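Local coordinates for sugar-binding transport ATP-binding protein (Pyrococcus horikoshii, PDB 1V43) that probably binds and hydrolyses ATP as the nucleotide-binding subunit of an ABC transporter that takes up sugars, at residues T53-I57 with A58-E62; R67-G71 with D72-T76; Y77-P80 with K81-N84. All coordinates share one frame; numbering follows the deposited sequence.

Interaction 1. Residues T53-I57 with A58-E62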
loop_
_atom_site.group_PDB
_atom_site.type_symbol
_atom_site.label_atom_id
_atom_site.label_comp_id
_atom_site.label_asym_id
_atom_site.label_seq_id
_atom_site.Cartn_x
_atom_site.Cartn_y
_atom_site.Cartn_z
ATOM N N THR A 53 3.289 -25.800 -0.707
ATOM C CA THR A 53 3.034 -26.276 -2.066
ATOM C C THR A 53 4.246 -25.988 -2.966
ATOM O O THR A 53 4.704 -26.872 -3.687
ATOM C CB THR A 53 1.780 -25.602 -2.674
ATOM O OG1 THR A 53 0.637 -25.901 -1.862
ATOM C CG2 THR A 53 1.529 -26.094 -4.105
ATOM N N LEU A 54 4.774 -24.767 -2.919
ATOM C CA LEU A 54 5.937 -24.446 -3.744
ATOM C C LEU A 54 7.096 -25.397 -3.428
ATOM O O LEU A 54 7.748 -25.901 -4.342
ATOM C CB LEU A 54 6.402 -23.004 -3.526
ATOM C CG LEU A 54 7.332 -22.464 -4.621
ATOM C CD1 LEU A 54 6.522 -22.263 -5.889
ATOM C CD2 LEU A 54 7.958 -21.142 -4.197
ATOM N N ARG A 55 7.330 -25.644 -2.139
ATOM C CA ARG A 55 8.401 -26.528 -1.692
ATOM C C ARG A 55 8.201 -27.968 -2.167
ATOM O O ARG A 55 9.167 -28.648 -2.489
ATOM C CB ARG A 55 8.536 -26.464 -0.158
ATOM C CG ARG A 55 9.103 -25.124 0.333
ATOM C CD ARG A 55 9.118 -24.990 1.854
ATOM N NE ARG A 55 9.834 -26.081 2.517
ATOM C CZ ARG A 55 11.159 -26.202 2.590
ATOM N NH1 ARG A 55 11.965 -25.297 2.043
ATOM N NH2 ARG A 55 11.682 -27.242 3.222
ATOM N N MET A 56 6.957 -28.439 -2.217
ATOM C CA MET A 56 6.704 -29.784 -2.716
ATOM C C MET A 56 6.981 -29.791 -4.227
ATOM O O MET A 56 7.535 -30.751 -4.766
ATOM C CB MET A 56 5.254 -30.217 -2.460
ATOM C CG MET A 56 4.931 -30.533 -1.001
ATOM S SD MET A 56 3.293 -31.286 -0.782
ATOM C CE MET A 56 2.225 -29.829 -0.816
ATOM N N ILE A 57 6.586 -28.724 -4.915
ATOM C CA ILE A 57 6.843 -28.641 -6.357
ATOM C C ILE A 57 8.356 -28.677 -6.602
ATOM O O ILE A 57 8.823 -29.335 -7.528
ATOM C CB ILE A 57 6.254 -27.343 -6.976
ATOM C CG1 ILE A 57 4.723 -27.386 -6.925
ATOM C CG2 ILE A 57 6.736 -27.185 -8.408
ATOM C CD1 ILE A 57 4.040 -26.168 -7.537
ATOM N N ALA A 58 9.116 -27.984 -5.750
ATOM C CA ALA A 58 10.572 -27.941 -5.873
ATOM C C ALA A 58 11.213 -29.270 -5.470
ATOM O O ALA A 58 12.310 -29.594 -5.912
ATOM C CB ALA A 58 11.135 -26.810 -5.011
ATOM N N GLY A 59 10.526 -30.041 -4.631
ATOM C CA GLY A 59 11.079 -31.308 -4.202
ATOM C C GLY A 59 11.852 -31.184 -2.899
ATOM O O GLY A 59 12.514 -32.126 -2.464
ATOM N N LEU A 60 11.781 -30.012 -2.280
ATOM C CA LEU A 60 12.454 -29.791 -1.009
ATOM C C LEU A 60 11.604 -30.471 0.064
ATOM O O LEU A 60 12.055 -30.729 1.173
ATOM C CB LEU A 60 12.554 -28.295 -0.733
ATOM C CG LEU A 60 13.372 -27.550 -1.783
ATOM C CD1 LEU A 60 13.332 -26.060 -1.506
ATOM C CD2 LEU A 60 14.794 -28.074 -1.763
ATOM N N GLU A 61 10.361 -30.770 -0.301
ATOM C CA GLU A 61 9.431 -31.419 0.605
ATOM C C GLU A 61 8.666 -32.460 -0.194
ATOM O O GLU A 61 8.398 -32.250 -1.381
ATOM C CB GLU A 61 8.466 -30.375 1.182
ATOM C CG GLU A 61 7.919 -30.725 2.541
ATOM C CD GLU A 61 7.916 -29.534 3.478
ATOM O OE1 GLU A 61 8.106 -29.738 4.696
ATOM O OE2 GLU A 61 7.721 -28.397 3.005
ATOM N N GLU A 62 8.337 -33.583 0.445
ATOM C CA GLU A 62 7.578 -34.640 -0.211
ATOM C C GLU A 62 6.129 -34.545 0.258
ATOM O O GLU A 62 5.858 -34.100 1.377
ATOM C CB GLU A 62 8.145 -36.026 0.151
ATOM C CG GLU A 62 9.550 -36.303 -0.404
ATOM C CD GLU A 62 9.548 -36.612 -1.893
ATOM O OE1 GLU A 62 8.726 -36.030 -2.629
ATOM O OE2 GLU A 62 10.375 -37.431 -2.331
HETATM O O HOH W 1 7.769 -33.308 -3.915
#
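Arg55 and Glu61 meet through a salt bridge at the point where the helix gives way to the following loop, with Arg55 NE 3.2 Å from Glu61 OE2. The oxygen lies at the edge of the guanidinium, near its plane, whereas the nitrogen reaches OE2 from above the carboxylate plane. The two flat groups stand almost perpendicular, 87° apart, and one oxygen takes one N-H rather than both oxygens pairing side by side. A bend at chi3 (55°) turns the end of the Arg55 chain so that NE is presented to Glu61. Leu60 CB sits over one face of the same guanidinium, offset toward its rim, and Leu60 CD1 comes within 3.9 Å of Arg55 NH1.

The backbone beneath sets these side chains in place. Arg55 O accepts from Leu60 N at 3.0 Å and from Glu61 N at 3.3 Å. Met56 CA lies 3.3 Å from Glu61 O in a nearly straight CA-H...O contact (168° at the hydrogen), and a water lies within hydrogen-bonding distance of both Met56 O and Glu61 O.

Farther out, Glu61 touches Phe21, a residue seen to bind ATP, while Leu54 and Ile57 pack on strands 162-166 and 194-199. The bond from Leu60 N to Arg55 O, the weak 3.1 Å bond from Gly59 N to Met56 O, and the positive phi of Gly59 together define a Schellman motif, here closing the helix that begins in the P-loop of the ATP-binding domain.

Interaction 2. Residues R67-G71 with D72-T76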
loop_
_atom_site.group_PDB
_atom_site.type_symbol
_atom_site.label_atom_id
_atom_site.label_comp_id
_atom_site.label_asym_id
_atom_site.label_seq_id
_atom_site.Cartn_x
_atom_site.Cartn_y
_atom_site.Cartn_z
ATOM N N ARG A 67 0.277 -36.716 -6.232
ATOM C CA ARG A 67 1.298 -36.813 -7.255
ATOM C C ARG A 67 1.545 -35.452 -7.910
ATOM O O ARG A 67 0.642 -34.613 -7.971
ATOM C CB ARG A 67 0.784 -37.796 -8.292
ATOM C CG ARG A 67 1.799 -38.589 -9.032
ATOM C CD ARG A 67 1.062 -39.563 -9.936
ATOM N NE ARG A 67 0.355 -40.579 -9.166
ATOM C CZ ARG A 67 0.957 -41.620 -8.601
ATOM N NH1 ARG A 67 2.265 -41.766 -8.729
ATOM N NH2 ARG A 67 0.258 -42.514 -7.913
ATOM N N ILE A 68 2.764 -35.246 -8.398
ATOM C CA ILE A 68 3.139 -34.009 -9.087
ATOM C C ILE A 68 3.731 -34.386 -10.444
ATOM O O ILE A 68 4.724 -35.117 -10.510
ATOM C CB ILE A 68 4.218 -33.218 -8.301
ATOM C CG1 ILE A 68 3.685 -32.807 -6.929
ATOM C CG2 ILE A 68 4.644 -32.001 -9.095
ATOM C CD1 ILE A 68 4.774 -32.253 -5.995
ATOM N N TYR A 69 3.123 -33.911 -11.526
ATOM C CA TYR A 69 3.637 -34.202 -12.860
ATOM C C TYR A 69 4.207 -32.939 -13.518
ATOM O O TYR A 69 3.746 -31.838 -13.249
ATOM C CB TYR A 69 2.534 -34.734 -13.790
ATOM C CG TYR A 69 1.993 -36.122 -13.521
ATOM C CD1 TYR A 69 0.816 -36.307 -12.788
ATOM C CD2 TYR A 69 2.626 -37.249 -14.046
ATOM C CE1 TYR A 69 0.281 -37.569 -12.592
ATOM C CE2 TYR A 69 2.100 -38.524 -13.855
ATOM C CZ TYR A 69 0.929 -38.676 -13.131
ATOM O OH TYR A 69 0.406 -39.936 -12.949
ATOM N N PHE A 70 5.236 -33.127 -14.341
ATOM C CA PHE A 70 5.851 -32.071 -15.156
ATOM C C PHE A 70 5.710 -32.756 -16.501
ATOM O O PHE A 70 6.343 -33.779 -16.724
ATOM C CB PHE A 70 7.343 -31.883 -14.860
ATOM C CG PHE A 70 7.629 -31.031 -13.656
ATOM C CD1 PHE A 70 8.937 -30.630 -13.377
ATOM C CD2 PHE A 70 6.598 -30.639 -12.787
ATOM C CE1 PHE A 70 9.220 -29.857 -12.255
ATOM C CE2 PHE A 70 6.870 -29.865 -11.660
ATOM C CZ PHE A 70 8.182 -29.471 -11.392
ATOM N N GLY A 71 4.881 -32.219 -17.388
ATOM C CA GLY A 71 4.672 -32.894 -18.650
ATOM C C GLY A 71 4.061 -34.240 -18.286
ATOM O O GLY A 71 3.180 -34.297 -17.437
ATOM N N ASP A 72 4.537 -35.323 -18.892
ATOM C CA ASP A 72 4.011 -36.648 -18.579
ATOM C C ASP A 72 4.819 -37.330 -17.490
ATOM O O ASP A 72 4.466 -38.417 -17.043
ATOM C CB ASP A 72 4.027 -37.541 -19.817
ATOM C CG ASP A 72 3.078 -37.064 -20.885
ATOM O OD1 ASP A 72 1.877 -36.928 -20.576
ATOM O OD2 ASP A 72 3.531 -36.831 -22.029
ATOM N N ARG A 73 5.901 -36.697 -17.059
ATOM C CA ARG A 73 6.750 -37.298 -16.041
ATOM C C ARG A 73 6.296 -37.081 -14.597
ATOM O O ARG A 73 6.042 -35.957 -14.167
ATOM C CB ARG A 73 8.186 -36.801 -16.232
ATOM C CG ARG A 73 9.190 -37.397 -15.272
ATOM C CD ARG A 73 10.622 -37.015 -15.652
ATOM N NE ARG A 73 10.811 -35.566 -15.727
ATOM C CZ ARG A 73 11.956 -34.946 -15.452
ATOM N NH1 ARG A 73 13.021 -35.648 -15.081
ATOM N NH2 ARG A 73 12.036 -33.624 -15.541
ATOM N N ASP A 74 6.173 -38.177 -13.852
ATOM C CA ASP A 74 5.791 -38.100 -12.445
ATOM C C ASP A 74 7.125 -37.733 -11.801
ATOM O O ASP A 74 8.074 -38.508 -11.880
ATOM C CB ASP A 74 5.321 -39.476 -11.944
ATOM C CG ASP A 74 4.838 -39.446 -10.496
ATOM O OD1 ASP A 74 5.316 -38.603 -9.702
ATOM O OD2 ASP A 74 3.985 -40.291 -10.141
ATOM N N VAL A 75 7.210 -36.559 -11.179
ATOM C CA VAL A 75 8.468 -36.128 -10.570
ATOM C C VAL A 75 8.373 -36.097 -9.054
ATOM O O VAL A 75 9.292 -35.656 -8.369
ATOM C CB VAL A 75 8.892 -34.717 -11.094
ATOM C CG1 VAL A 75 8.997 -34.726 -12.611
ATOM C CG2 VAL A 75 7.889 -33.663 -10.648
ATOM N N THR A 76 7.251 -36.578 -8.540
ATOM C CA THR A 76 6.992 -36.599 -7.105
ATOM C C THR A 76 8.163 -37.031 -6.227
ATOM O O THR A 76 8.447 -36.414 -5.190
ATOM C CB THR A 76 5.821 -37.543 -6.776
ATOM O OG1 THR A 76 4.732 -37.279 -7.666
ATOM C CG2 THR A 76 5.372 -37.353 -5.335
#
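Between residues 67-71 and 72-76 the contact is a tight beta hairpin at the edge of the antiparallel sheet of the ATP-binding domain, turned by a type II' beta turn from Phe70 to Arg73. Gly71, with a positive phi, occupies the turn beside Asp72. Phe70 and Arg73 form an antiparallel hydrogen-bonded pair, with Phe70 N 2.9 Å from Arg73 O; Tyr69 and Asp74 follow as a non-hydrogen-bonded pair. Val75 N then bonds Ile68 O at 3.0 Å, extending the link past the short strand 73-74.

The side chains of Phe70 and Val75 meet in a CH-pi contact: Val75 CG2 stands 3.9 Å from the centroid of the Phe70 ring, only 9° off the ring normal. The same methyl packs against Ile68 CG2, while Ile68 and Phe70 also touch Met56 and Ile57 of helix 50-58, respectively.

Asp74 divides its carboxylate between two tasks. Its CG is anti to the backbone N (chi1 -177°), and OD1 accepts from Thr76 N at 3.0 Å, making an Asx turn. The hydroxyl of Thr76 is placed for the other strand, where Thr76 OG1 receives Ile68 N at 2.9 Å. The second oxygen faces Arg67, whose chain bends at chi3: Arg67 NH1 lies 2.7 Å from Asp74 OD2, a salt bridge with OD2 just 3° out of the guanidinium plane.

Interaction 3. Residues Y77-P80 with K81-N84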
loop_
_atom_site.group_PDB
_atom_site.type_symbol
_atom_site.label_atom_id
_atom_site.label_comp_id
_atom_site.label_asym_id
_atom_site.label_seq_id
_atom_site.Cartn_x
_atom_site.Cartn_y
_atom_site.Cartn_z
ATOM N N TYR A 77 8.840 -38.093 -6.638
ATOM C CA TYR A 77 9.940 -38.615 -5.845
ATOM C C TYR A 77 11.341 -38.442 -6.435
ATOM O O TYR A 77 12.271 -39.181 -6.098
ATOM C CB TYR A 77 9.640 -40.082 -5.516
ATOM C CG TYR A 77 8.371 -40.208 -4.706
ATOM C CD1 TYR A 77 7.313 -41.001 -5.142
ATOM C CD2 TYR A 77 8.204 -39.477 -3.526
ATOM C CE1 TYR A 77 6.114 -41.061 -4.423
ATOM C CE2 TYR A 77 7.019 -39.530 -2.805
ATOM C CZ TYR A 77 5.976 -40.328 -3.266
ATOM O OH TYR A 77 4.792 -40.384 -2.566
ATOM N N LEU A 78 11.491 -37.447 -7.302
ATOM C CA LEU A 78 12.787 -37.167 -7.910
ATOM C C LEU A 78 13.470 -36.049 -7.128
ATOM O O LEU A 78 12.815 -35.137 -6.637
ATOM C CB LEU A 78 12.618 -36.730 -9.370
ATOM C CG LEU A 78 12.071 -37.683 -10.440
ATOM C CD1 LEU A 78 11.801 -36.877 -11.704
ATOM C CD2 LEU A 78 13.052 -38.822 -10.728
ATOM N N PRO A 79 14.802 -36.114 -6.985
ATOM C CA PRO A 79 15.568 -35.086 -6.261
ATOM C C PRO A 79 15.329 -33.719 -6.936
ATOM O O PRO A 79 15.096 -33.656 -8.140
ATOM C CB PRO A 79 17.015 -35.549 -6.438
ATOM C CG PRO A 79 16.891 -37.018 -6.604
ATOM C CD PRO A 79 15.686 -37.175 -7.488
ATOM N N PRO A 80 15.377 -32.615 -6.180
ATOM C CA PRO A 80 15.142 -31.344 -6.865
ATOM C C PRO A 80 16.004 -31.114 -8.105
ATOM O O PRO A 80 15.544 -30.522 -9.075
ATOM C CB PRO A 80 15.369 -30.299 -5.766
ATOM C CG PRO A 80 16.084 -31.040 -4.676
ATOM C CD PRO A 80 15.514 -32.411 -4.732
ATOM N N LYS A 81 17.236 -31.616 -8.092
ATOM C CA LYS A 81 18.134 -31.436 -9.227
ATOM C C LYS A 81 17.657 -32.108 -10.509
ATOM O O LYS A 81 17.927 -31.613 -11.596
ATOM C CB LYS A 81 19.545 -31.933 -8.884
ATOM C CG LYS A 81 19.617 -33.409 -8.542
ATOM C CD LYS A 81 21.052 -33.862 -8.317
ATOM C CE LYS A 81 21.098 -35.296 -7.825
ATOM N NZ LYS A 81 20.350 -35.397 -6.545
ATOM N N ASP A 82 16.942 -33.222 -10.403
ATOM C CA ASP A 82 16.486 -33.905 -11.613
ATOM C C ASP A 82 15.163 -33.414 -12.174
ATOM O O ASP A 82 14.692 -33.924 -13.190
ATOM C CB ASP A 82 16.423 -35.415 -11.376
ATOM C CG ASP A 82 17.790 -36.005 -11.080
ATOM O OD1 ASP A 82 18.680 -35.903 -11.954
ATOM O OD2 ASP A 82 17.980 -36.556 -9.978
ATOM N N ARG A 83 14.579 -32.414 -11.521
ATOM C CA ARG A 83 13.303 -31.847 -11.951
ATOM C C ARG A 83 13.457 -30.648 -12.907
ATOM O O ARG A 83 12.472 -30.191 -13.484
ATOM C CB ARG A 83 12.483 -31.406 -10.730
ATOM C CG ARG A 83 12.147 -32.532 -9.751
ATOM C CD ARG A 83 11.213 -32.060 -8.662
ATOM N NE ARG A 83 11.040 -33.069 -7.626
ATOM C CZ ARG A 83 9.987 -33.157 -6.814
ATOM N NH1 ARG A 83 8.979 -32.298 -6.908
ATOM N NH2 ARG A 83 9.955 -34.102 -5.888
ATOM N N ASN A 84 14.678 -30.144 -13.077
ATOM C CA ASN A 84 14.904 -29.004 -13.969
ATOM C C ASN A 84 14.131 -27.767 -13.534
ATOM O O ASN A 84 13.346 -27.217 -14.298
ATOM C CB ASN A 84 14.493 -29.346 -15.401
ATOM C CG ASN A 84 15.401 -30.368 -16.032
ATOM O OD1 ASN A 84 16.624 -30.299 -15.876
ATOM N ND2 ASN A 84 14.816 -31.326 -16.757
#
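Arg83 grips the carbonyl of Leu78 side-on with two nitrogens, across a turn in the loop between strands 73-74 and 85-89 of the ATP-binding domain. Arg83 NE lies 2.9 Å from Leu78 O and Arg83 NH2 lies 3.1 Å from the same oxygen. That oxygen is within 4° of the guanidinium plane for both bonds, so the group meets it edge-on. Seen from the acceptor the two donors differ: NH2 arrives in the carbonyl plane, but NE stands 37° out of it. The chain is extended from CG to NE, which carries the guanidinium back along the loop as far as Leu78.

Its remaining nitrogen, NH1, makes weak hydrogen bonds to Met56 O and Ile57 O near the end of helix 50-58, and Val75 also touches this side chain. An alanine here would remove both nitrogens from Leu78 O and would probably leave that carbonyl without these partners, with the loop less firmly tied to the helix end.

Two backbone bonds draw the turn together. Asp82 N reaches Pro79 O at 3.0 Å, and Arg83 N reaches Pro80 O at 3.2 Å.

Packing around the turn centres on the Pro79 ring, which meets two charged side chains. The Asp82 side chain crosses the ring obliquely, Asp82 OD2 being 3.4 Å from Pro79 CD. Lys81 runs extended beyond CG until its final torsion, where a bend (chi4 -60°) leaves Lys81 NZ 3.3 Å from Pro79 CB.

The three contacts follow one another along residues 53-84 without overlap, all within the ATP-binding domain. Interaction 1 ends helix 50-58, interaction 2 is the hairpin at the edge of the antiparallel sheet, and interaction 3 is the loop leading to strand 85-89 of the mixed sheet. Their centres lie 12 Å apart for interactions 1 and 2, and 10 Å apart for either with interaction 3. Ile68 CD1 packs on Met56 O, while a probable hydrogen bond joins Arg73 NH1 to Asp82 O at 3.1 Å. The helix end, hairpin and loop thus form one connected patch where the antiparallel sheet meets the helix that also packs on the mixed sheet.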